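Local coordinates for protein beta-xylanase (Caldicellulosiruptor kristjanssonii, PDB 7NWN) that probably binds plant cell-wall polysaccharides through this calcium-containing family 9 carbohydrate-binding module, part of a xylanase-glucuronoyl esterase, at residues A[96-108]-A[189-201]. Residues are numbered along the deposited sequence; the frame is centred on the assembly and turned at random. Where two conformers were deposited one is given.
Sequences IFLDENFDRAISY and NAWQNPSLFGEIK. With CA (calcium ion), chain S.
With CG opposite the carbonyl carbon in Phe97 (chi1 -55°) and Phe197 (-64°), the two side chains run roughly at right angles, their rings oblique, and CB of Phe97 lies over one Phe197 face, 3.9 Å from the ring centroid. The other face carries the carbonyl oxygen of Pro194, and Tyr108 OH comes in at the ring edge. Tyr108 donates from OH to Ala190 O across 2.6 Å, tilted 20° from the carbonyl plane, and takes CG of Pro194 over one face. A phenylalanine in place of Tyr108 would probably keep the proline packing but leave Ala190 O without this donor. In this beta-sandwich module of CBM family 9, the contact joins the end of strand 93-99 and the calcium-binding loop after it to the loop leading into strand 198-202 and that strand's start. Asp99 OD1 binds calcium at 2.2 Å, with Asp103, Asp111 and Asp112 completing the protein ligands, while Asp99 OD2 accepts from Arg104 N. In the facing loop, Asn193 OD1 accepts from Ser195 N, making an Asx turn, and, on the same face, from Ser195 OG. Glu199 OE2 meets the Phe102 ring edge 3.2 Å from CZ, and Glu199 OE1 salt-bridges Arg22.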
ATOM      1  N   ILE A  96      -0.811  -1.710   4.390  1.00 35.88           N
ATOM      2  CA  ILE A  96      -0.027  -0.536   4.023  1.00 36.14           C
ATOM      3  C   ILE A  96       0.348   0.129   5.345  1.00 34.86           C
ATOM      4  O   ILE A  96      -0.515   0.337   6.175  1.00 32.71           O
ATOM      5  CB  ILE A  96      -0.836   0.414   3.092  1.00 36.27           C
ATOM      6  CG1 ILE A  96      -1.123  -0.297   1.753  1.00 38.54           C
ATOM      7  CG2 ILE A  96      -0.076   1.730   2.813  1.00 33.21           C
ATOM      8  CD1 ILE A  96      -2.346   0.282   1.060  1.00 40.70           C
ATOM      9  N   PHE A  97       1.632   0.429   5.495  1.00 37.29           N
ATOM     10  CA  PHE A  97       2.177   1.084   6.672  1.00 34.60           C
ATOM     11  C   PHE A  97       2.796   2.409   6.224  1.00 36.77           C
ATOM     12  O   PHE A  97       3.468   2.425   5.194  1.00 34.97           O
ATOM     13  CB  PHE A  97       3.305   0.203   7.219  1.00 38.27           C
ATOM     14  CG  PHE A  97       2.971  -1.250   7.533  1.00 36.51           C
ATOM     15  CD1 PHE A  97       2.845  -2.194   6.519  1.00 34.23           C
ATOM     16  CD2 PHE A  97       2.832  -1.670   8.856  1.00 40.89           C
ATOM     17  CE1 PHE A  97       2.622  -3.535   6.815  1.00 38.58           C
ATOM     18  CE2 PHE A  97       2.615  -3.014   9.170  1.00 41.27           C
ATOM     19  CZ  PHE A  97       2.511  -3.940   8.143  1.00 37.80           C
ATOM     20  N   LEU A  98       2.586   3.481   7.006  1.00 37.56           N
ATOM     21  CA  LEU A  98       3.180   4.777   6.695  1.00 42.56           C
ATOM     22  C   LEU A  98       3.701   5.454   7.976  1.00 37.06           C
ATOM     23  O   LEU A  98       2.990   5.519   8.988  1.00 37.03           O
ATOM     24  CB  LEU A  98       2.123   5.661   6.023  1.00 35.10           C
ATOM     25  CG  LEU A  98       2.662   6.895   5.282  1.00 38.93           C
ATOM     26  CD1 LEU A  98       3.488   6.502   4.062  1.00 35.54           C
ATOM     27  CD2 LEU A  98       1.497   7.820   4.899  1.00 41.53           C
ATOM     28  N   ASP A  99       4.949   5.942   7.910  1.00 40.63           N
ATOM     29  CA  ASP A  99       5.529   6.805   8.942  1.00 40.76           C
ATOM     30  C   ASP A  99       5.656   8.177   8.276  1.00 41.46           C
ATOM     31  O   ASP A  99       6.632   8.417   7.556  1.00 41.82           O
ATOM     32  CB  ASP A  99       6.882   6.231   9.383  1.00 40.09           C
ATOM     33  CG  ASP A  99       7.794   7.108  10.282  1.00 43.35           C
ATOM     34  OD1 ASP A  99       7.337   8.147  10.837  1.00 36.26           O
ATOM     35  OD2 ASP A  99       8.984   6.744  10.368  1.00 41.43           O
ATOM     36  N   GLU A 100       4.601   8.981   8.447  1.00 40.54           N
ATOM     37  CA  GLU A 100       4.385  10.180   7.641  1.00 45.86           C
ATOM     38  C   GLU A 100       5.430  11.244   7.984  1.00 50.58           C
ATOM     39  O   GLU A 100       5.930  11.905   7.083  1.00 49.08           O
ATOM     40  CB  GLU A 100       2.972  10.725   7.870  1.00 43.34           C
ATOM     41  CG  GLU A 100       2.546  11.745   6.833  1.00 46.18           C
ATOM     42  CD  GLU A 100       1.142  12.297   7.002  1.00 46.09           C
ATOM     43  OE1 GLU A 100       0.405  11.840   7.889  1.00 48.73           O
ATOM     44  OE2 GLU A 100       0.780  13.170   6.226  1.00 55.81           O
ATOM     45  N   ASN A 101       5.779  11.391   9.273  1.00 50.74           N
ATOM     46  CA  ASN A 101       6.783  12.388   9.651  1.00 52.36           C
ATOM     47  C   ASN A 101       8.200  11.850   9.477  1.00 52.68           C
ATOM     48  O   ASN A 101       9.137  12.601   9.642  1.00 55.04           O
ATOM     49  CB  ASN A 101       6.606  12.916  11.081  1.00 48.43           C
ATOM     50  CG  ASN A 101       5.244  13.534  11.337  1.00 55.50           C
ATOM     51  OD1 ASN A 101       4.568  14.039  10.435  1.00 58.22           O
ATOM     52  ND2 ASN A 101       4.793  13.468  12.575  1.00 65.24           N
ATOM     53  N   PHE A 102       8.376  10.565   9.152  1.00 46.60           N
ATOM     54  CA  PHE A 102       9.703   9.965   9.045  1.00 45.20           C
ATOM     55  C   PHE A 102      10.513  10.048  10.354  1.00 50.01           C
ATOM     56  O   PHE A 102      11.732  10.199  10.315  1.00 49.59           O
ATOM     57  CB  PHE A 102      10.475  10.566   7.877  1.00 41.14           C
ATOM     58  CG  PHE A 102      11.637   9.735   7.402  1.00 44.12           C
ATOM     59  CD1 PHE A 102      11.506   8.378   7.165  1.00 47.43           C
ATOM     60  CD2 PHE A 102      12.877  10.317   7.161  1.00 48.71           C
ATOM     61  CE1 PHE A 102      12.585   7.615   6.726  1.00 47.79           C
ATOM     62  CE2 PHE A 102      13.940   9.559   6.686  1.00 48.13           C
ATOM     63  CZ  PHE A 102      13.802   8.206   6.476  1.00 51.77           C
ATOM     64  N   ASP A 103       9.849   9.884  11.507  1.00 50.49           N
ATOM     65  CA  ASP A 103      10.479   9.744  12.816  1.00 52.24           C
ATOM     66  C   ASP A 103      11.335   8.487  12.920  1.00 55.22           C
ATOM     67  O   ASP A 103      12.370   8.514  13.574  1.00 51.21           O
ATOM     68  CB  ASP A 103       9.463   9.579  13.932  1.00 56.12           C
ATOM     69  CG  ASP A 103       8.417  10.654  13.890  1.00 72.11           C
ATOM     70  OD1 ASP A 103       8.794  11.831  13.996  1.00 83.86           O
ATOM     71  OD2 ASP A 103       7.246  10.306  13.739  1.00 85.90           O
ATOM     72  N   ARG A 104      10.894   7.384  12.303  0.50 49.85           N
ATOM     73  CA  ARG A 104      11.615   6.123  12.426  0.50 47.65           C
ATOM     74  C   ARG A 104      11.731   5.702  13.897  0.50 42.21           C
ATOM     75  O   ARG A 104      12.729   5.117  14.284  0.50 49.85           O
ATOM     76  CB  ARG A 104      13.036   6.264  11.865  0.50 47.52           C
ATOM     77  CG  ARG A 104      13.159   6.212  10.349  0.50 47.85           C
ATOM     78  CD  ARG A 104      14.359   7.024   9.876  0.50 46.41           C
ATOM     79  NE  ARG A 104      14.261   8.420  10.315  0.50 54.41           N
ATOM     80  CZ  ARG A 104      15.181   9.357  10.109  0.50 51.66           C
ATOM     81  NH1 ARG A 104      16.293   9.065   9.460  0.50 49.54           N
ATOM     82  NH2 ARG A 104      14.976  10.585  10.543  0.50 53.05           N
ATOM     83  N   ALA A 105      10.730   6.010  14.722  1.00 41.15           N
ATOM     84  CA  ALA A 105      10.667   5.493  16.076  1.00 45.22           C
ATOM     85  C   ALA A 105      10.635   3.945  16.068  1.00 52.78           C
ATOM     86  O   ALA A 105      10.472   3.291  15.023  1.00 52.05           O
ATOM     87  CB  ALA A 105       9.447   6.084  16.740  1.00 44.29           C
ATOM     88  N   ILE A 106      10.837   3.342  17.243  1.00 56.21           N
ATOM     89  CA  ILE A 106      10.917   1.891  17.352  1.00 51.35           C
ATOM     90  C   ILE A 106       9.561   1.371  17.822  1.00 45.60           C
ATOM     91  O   ILE A 106       9.355   0.174  17.917  1.00 47.80           O
ATOM     92  CB  ILE A 106      12.082   1.441  18.257  1.00 57.20           C
ATOM     93  CG1 ILE A 106      11.993   2.039  19.668  1.00 58.48           C
ATOM     94  CG2 ILE A 106      13.430   1.695  17.588  1.00 51.30           C
ATOM     95  CD1 ILE A 106      12.547   1.114  20.733  1.00 64.15           C
ATOM     96  N   SER A 107       8.644   2.292  18.120  1.00 44.89           N
ATOM     97  CA  SER A 107       7.284   1.948  18.467  1.00 48.97           C
ATOM     98  C   SER A 107       6.360   3.017  17.863  1.00 50.31           C
ATOM     99  O   SER A 107       6.839   4.040  17.392  1.00 48.47           O
ATOM    100  CB  SER A 107       7.163   1.780  19.975  1.00 52.32           C
ATOM    101  OG  SER A 107       6.965   3.033  20.621  1.00 55.20           O
ATOM    102  N   TYR A 108       5.043   2.768  17.816  1.00 47.80           N
ATOM    103  CA  TYR A 108       4.162   3.530  16.941  1.00 50.91           C
ATOM    104  C   TYR A 108       3.913   4.911  17.550  1.00 51.11           C
ATOM    105  O   TYR A 108       3.454   5.002  18.682  1.00 54.01           O
ATOM    106  CB  TYR A 108       2.846   2.776  16.648  1.00 44.68           C
ATOM    107  CG  TYR A 108       2.867   1.940  15.383  1.00 45.15           C
ATOM    108  CD1 TYR A 108       3.789   0.911  15.228  1.00 39.19           C
ATOM    109  CD2 TYR A 108       1.985   2.169  14.317  1.00 47.12           C
ATOM    110  CE1 TYR A 108       3.869   0.170  14.046  1.00 44.86           C
ATOM    111  CE2 TYR A 108       2.035   1.414  13.142  1.00 39.65           C
ATOM    112  CZ  TYR A 108       2.954   0.381  13.023  1.00 43.60           C
ATOM    113  OH  TYR A 108       3.059  -0.367  11.872  1.00 40.92           O
ATOM    114  N   ASN A 189       7.895  -7.608  12.082  1.00 39.63           N
ATOM    115  CA  ASN A 189       7.693  -6.687  13.196  1.00 47.62           C
ATOM    116  C   ASN A 189       7.206  -5.288  12.823  1.00 49.13           C
ATOM    117  O   ASN A 189       6.968  -4.484  13.734  1.00 47.24           O
ATOM    118  CB  ASN A 189       8.911  -6.645  14.113  1.00 53.38           C
ATOM    119  CG  ASN A 189       8.758  -7.599  15.278  1.00 63.74           C
ATOM    120  OD1 ASN A 189       7.675  -7.704  15.876  1.00 58.25           O
ATOM    121  ND2 ASN A 189       9.833  -8.309  15.566  1.00 65.49           N
ATOM    122  N   ALA A 190       7.022  -5.026  11.514  1.00 43.34           N
ATOM    123  CA  ALA A 190       6.511  -3.750  11.017  1.00 40.94           C
ATOM    124  C   ALA A 190       5.239  -3.355  11.731  1.00 38.45           C
ATOM    125  O   ALA A 190       4.953  -2.156  11.865  1.00 38.72           O
ATOM    126  CB  ALA A 190       6.284  -3.774   9.509  1.00 43.04           C
ATOM    127  N   TRP A 191       4.458  -4.348  12.173  1.00 37.25           N
ATOM    128  CA  TRP A 191       3.235  -3.980  12.880  1.00 38.81           C
ATOM    129  C   TRP A 191       3.489  -3.294  14.227  1.00 35.41           C
ATOM    130  O   TRP A 191       2.544  -2.742  14.812  1.00 35.45           O
ATOM    131  CB  TRP A 191       2.309  -5.183  13.042  1.00 42.41           C
ATOM    132  CG  TRP A 191       2.816  -6.221  13.996  1.00 46.23           C
ATOM    133  CD1 TRP A 191       3.749  -7.190  13.757  1.00 41.55           C
ATOM    134  CD2 TRP A 191       2.402  -6.376  15.371  1.00 41.93           C
ATOM    135  NE1 TRP A 191       3.950  -7.928  14.894  1.00 45.04           N
ATOM    136  CE2 TRP A 191       3.116  -7.481  15.891  1.00 48.15           C
ATOM    137  CE3 TRP A 191       1.491  -5.711  16.200  1.00 47.09           C
ATOM    138  CZ2 TRP A 191       2.944  -7.922  17.210  1.00 50.52           C
ATOM    139  CZ3 TRP A 191       1.317  -6.145  17.500  1.00 52.57           C
ATOM    140  CH2 TRP A 191       2.046  -7.229  18.002  1.00 44.28           C
ATOM    141  N   GLN A 192       4.747  -3.358  14.709  1.00 44.32           N
ATOM    142  CA  GLN A 192       5.093  -2.928  16.073  1.00 50.83           C
ATOM    143  C   GLN A 192       6.157  -1.837  16.040  1.00 44.11           C
ATOM    144  O   GLN A 192       6.241  -1.065  16.974  1.00 46.89           O
ATOM    145  CB  GLN A 192       5.738  -4.061  16.891  1.00 46.11           C
ATOM    146  CG  GLN A 192       4.735  -5.021  17.472  1.00 60.46           C
ATOM    147  CD  GLN A 192       5.328  -5.957  18.497  1.00 52.32           C
ATOM    148  OE1 GLN A 192       5.004  -5.841  19.663  1.00 56.20           O
ATOM    149  NE2 GLN A 192       6.213  -6.846  18.088  1.00 48.60           N
ATOM    150  N   ASN A 193       6.943  -1.796  14.966  1.00 44.09           N
ATOM    151  CA  ASN A 193       8.185  -1.055  14.910  1.00 46.44           C
ATOM    152  C   ASN A 193       8.312  -0.261  13.592  1.00 40.97           C
ATOM    153  O   ASN A 193       8.768  -0.772  12.569  1.00 40.15           O
ATOM    154  CB  ASN A 193       9.349  -2.027  15.119  1.00 42.86           C
ATOM    155  CG  ASN A 193      10.699  -1.350  15.227  1.00 48.14           C
ATOM    156  OD1 ASN A 193      10.826  -0.147  15.043  1.00 50.40           O
ATOM    157  ND2 ASN A 193      11.733  -2.137  15.444  1.00 40.41           N
ATOM    158  N   PRO A 194       7.992   1.055  13.578  1.00 41.23           N
ATOM    159  CA  PRO A 194       8.108   1.856  12.352  1.00 40.55           C
ATOM    160  C   PRO A 194       9.504   1.969  11.744  1.00 43.45           C
ATOM    161  O   PRO A 194       9.632   2.164  10.531  1.00 46.19           O
ATOM    162  CB  PRO A 194       7.526   3.197  12.777  1.00 43.49           C
ATOM    163  CG  PRO A 194       6.573   2.831  13.887  1.00 41.92           C
ATOM    164  CD  PRO A 194       7.339   1.775  14.676  1.00 41.82           C
ATOM    165  N   SER A 195      10.545   1.751  12.564  1.00 44.96           N
ATOM    166  CA  SER A 195      11.923   1.865  12.107  1.00 46.38           C
ATOM    167  C   SER A 195      12.262   0.744  11.145  1.00 43.56           C
ATOM    168  O   SER A 195      13.284   0.788  10.471  1.00 50.31           O
ATOM    169  CB  SER A 195      12.897   1.906  13.291  1.00 56.25           C
ATOM    170  OG  SER A 195      13.144   0.620  13.855  1.00 49.48           O
ATOM    171  N   LEU A 196      11.401  -0.271  11.074  1.00 47.11           N
ATOM    172  CA  LEU A 196      11.637  -1.364  10.143  1.00 47.33           C
ATOM    173  C   LEU A 196      11.092  -1.044   8.743  1.00 46.71           C
ATOM    174  O   LEU A 196      11.332  -1.828   7.805  1.00 44.26           O
ATOM    175  CB  LEU A 196      10.949  -2.624  10.699  1.00 48.94           C
ATOM    176  CG  LEU A 196      11.529  -3.217  11.981  1.00 48.85           C
ATOM    177  CD1 LEU A 196      10.764  -4.469  12.408  1.00 41.51           C
ATOM    178  CD2 LEU A 196      13.004  -3.535  11.810  1.00 47.66           C
ATOM    179  N   PHE A 197      10.303   0.052   8.602  1.00 46.56           N
ATOM    180  CA  PHE A 197       9.715   0.393   7.300  1.00 39.96           C
ATOM    181  C   PHE A 197      10.847   0.752   6.346  1.00 42.84           C
ATOM    182  O   PHE A 197      11.897   1.174   6.811  1.00 44.37           O
ATOM    183  CB  PHE A 197       8.836   1.641   7.395  1.00 40.25           C
ATOM    184  CG  PHE A 197       7.625   1.494   8.268  1.00 38.31           C
ATOM    185  CD1 PHE A 197       7.310   0.261   8.832  1.00 41.28           C
ATOM    186  CD2 PHE A 197       6.786   2.565   8.492  1.00 35.68           C
ATOM    187  CE1 PHE A 197       6.192   0.120   9.636  1.00 37.14           C
ATOM    188  CE2 PHE A 197       5.654   2.416   9.277  1.00 42.00           C
ATOM    189  CZ  PHE A 197       5.373   1.196   9.865  1.00 38.12           C
ATOM    190  N   GLY A 198      10.639   0.611   5.034  1.00 38.38           N
ATOM    191  CA  GLY A 198      11.508   1.223   4.039  1.00 36.59           C
ATOM    192  C   GLY A 198      11.190   2.713   3.889  1.00 35.35           C
ATOM    193  O   GLY A 198      10.501   3.302   4.737  1.00 41.84           O
ATOM    194  N   GLU A 199      11.690   3.283   2.782  1.00 41.46           N
ATOM    195  CA  GLU A 199      11.525   4.703   2.499  1.00 43.72           C
ATOM    196  C   GLU A 199      10.873   4.906   1.135  1.00 42.92           C
ATOM    197  O   GLU A 199      11.201   4.219   0.160  1.00 40.75           O
ATOM    198  CB  GLU A 199      12.900   5.360   2.361  1.00 46.71           C
ATOM    199  CG  GLU A 199      13.640   5.363   3.673  1.00 55.44           C
ATOM    200  CD  GLU A 199      14.989   6.070   3.665  1.00 64.29           C
ATOM    201  OE1 GLU A 199      15.429   6.581   2.587  1.00 53.20           O
ATOM    202  OE2 GLU A 199      15.573   6.134   4.749  1.00 66.80           O
ATOM    203  N   ILE A 200      10.004   5.921   1.089  1.00 41.28           N
ATOM    204  CA  ILE A 200       9.571   6.474  -0.172  1.00 40.23           C
ATOM    205  C   ILE A 200      10.006   7.939  -0.187  1.00 37.03           C
ATOM    206  O   ILE A 200       9.871   8.650   0.807  1.00 42.06           O
ATOM    207  CB  ILE A 200       8.033   6.319  -0.336  1.00 38.01           C
ATOM    208  CG1 ILE A 200       7.239   6.994   0.790  1.00 40.09           C
ATOM    209  CG2 ILE A 200       7.707   4.835  -0.474  1.00 35.88           C
ATOM    210  CD1 ILE A 200       5.704   6.971   0.631  1.00 43.73           C
ATOM    211  N   LYS A 201      10.458   8.376  -1.359  1.00 40.93           N
ATOM    212  CA  LYS A 201      10.773   9.787  -1.550  1.00 49.05           C
ATOM    213  C   LYS A 201       9.935  10.300  -2.722  1.00 34.63           C
ATOM    214  O   LYS A 201       9.942   9.677  -3.799  1.00 38.60           O
ATOM    215  CB  LYS A 201      12.281   9.945  -1.801  1.00 45.19           C
ATOM    216  CG  LYS A 201      12.759  11.386  -2.030  1.00 49.87           C
ATOM    217  CD  LYS A 201      14.259  11.512  -1.877  1.00 56.02           C
ATOM    218  CE  LYS A 201      14.777  12.928  -1.836  1.00 58.27           C
ATOM    219  NZ  LYS A 201      16.025  12.938  -2.625  1.00 71.27           N
TER
HETATM  220 CA    CA S 318       6.064   8.597  12.517  0.60 51.82          CA
HETATM  221  O   HOH W   1       9.836   4.633   9.327  1.00 38.18           O
HETATM  222  O   HOH W   2       4.166   0.002  18.563  1.00 46.61           O
HETATM  223  O   HOH W   3       7.475   6.824  13.593  1.00 54.89           O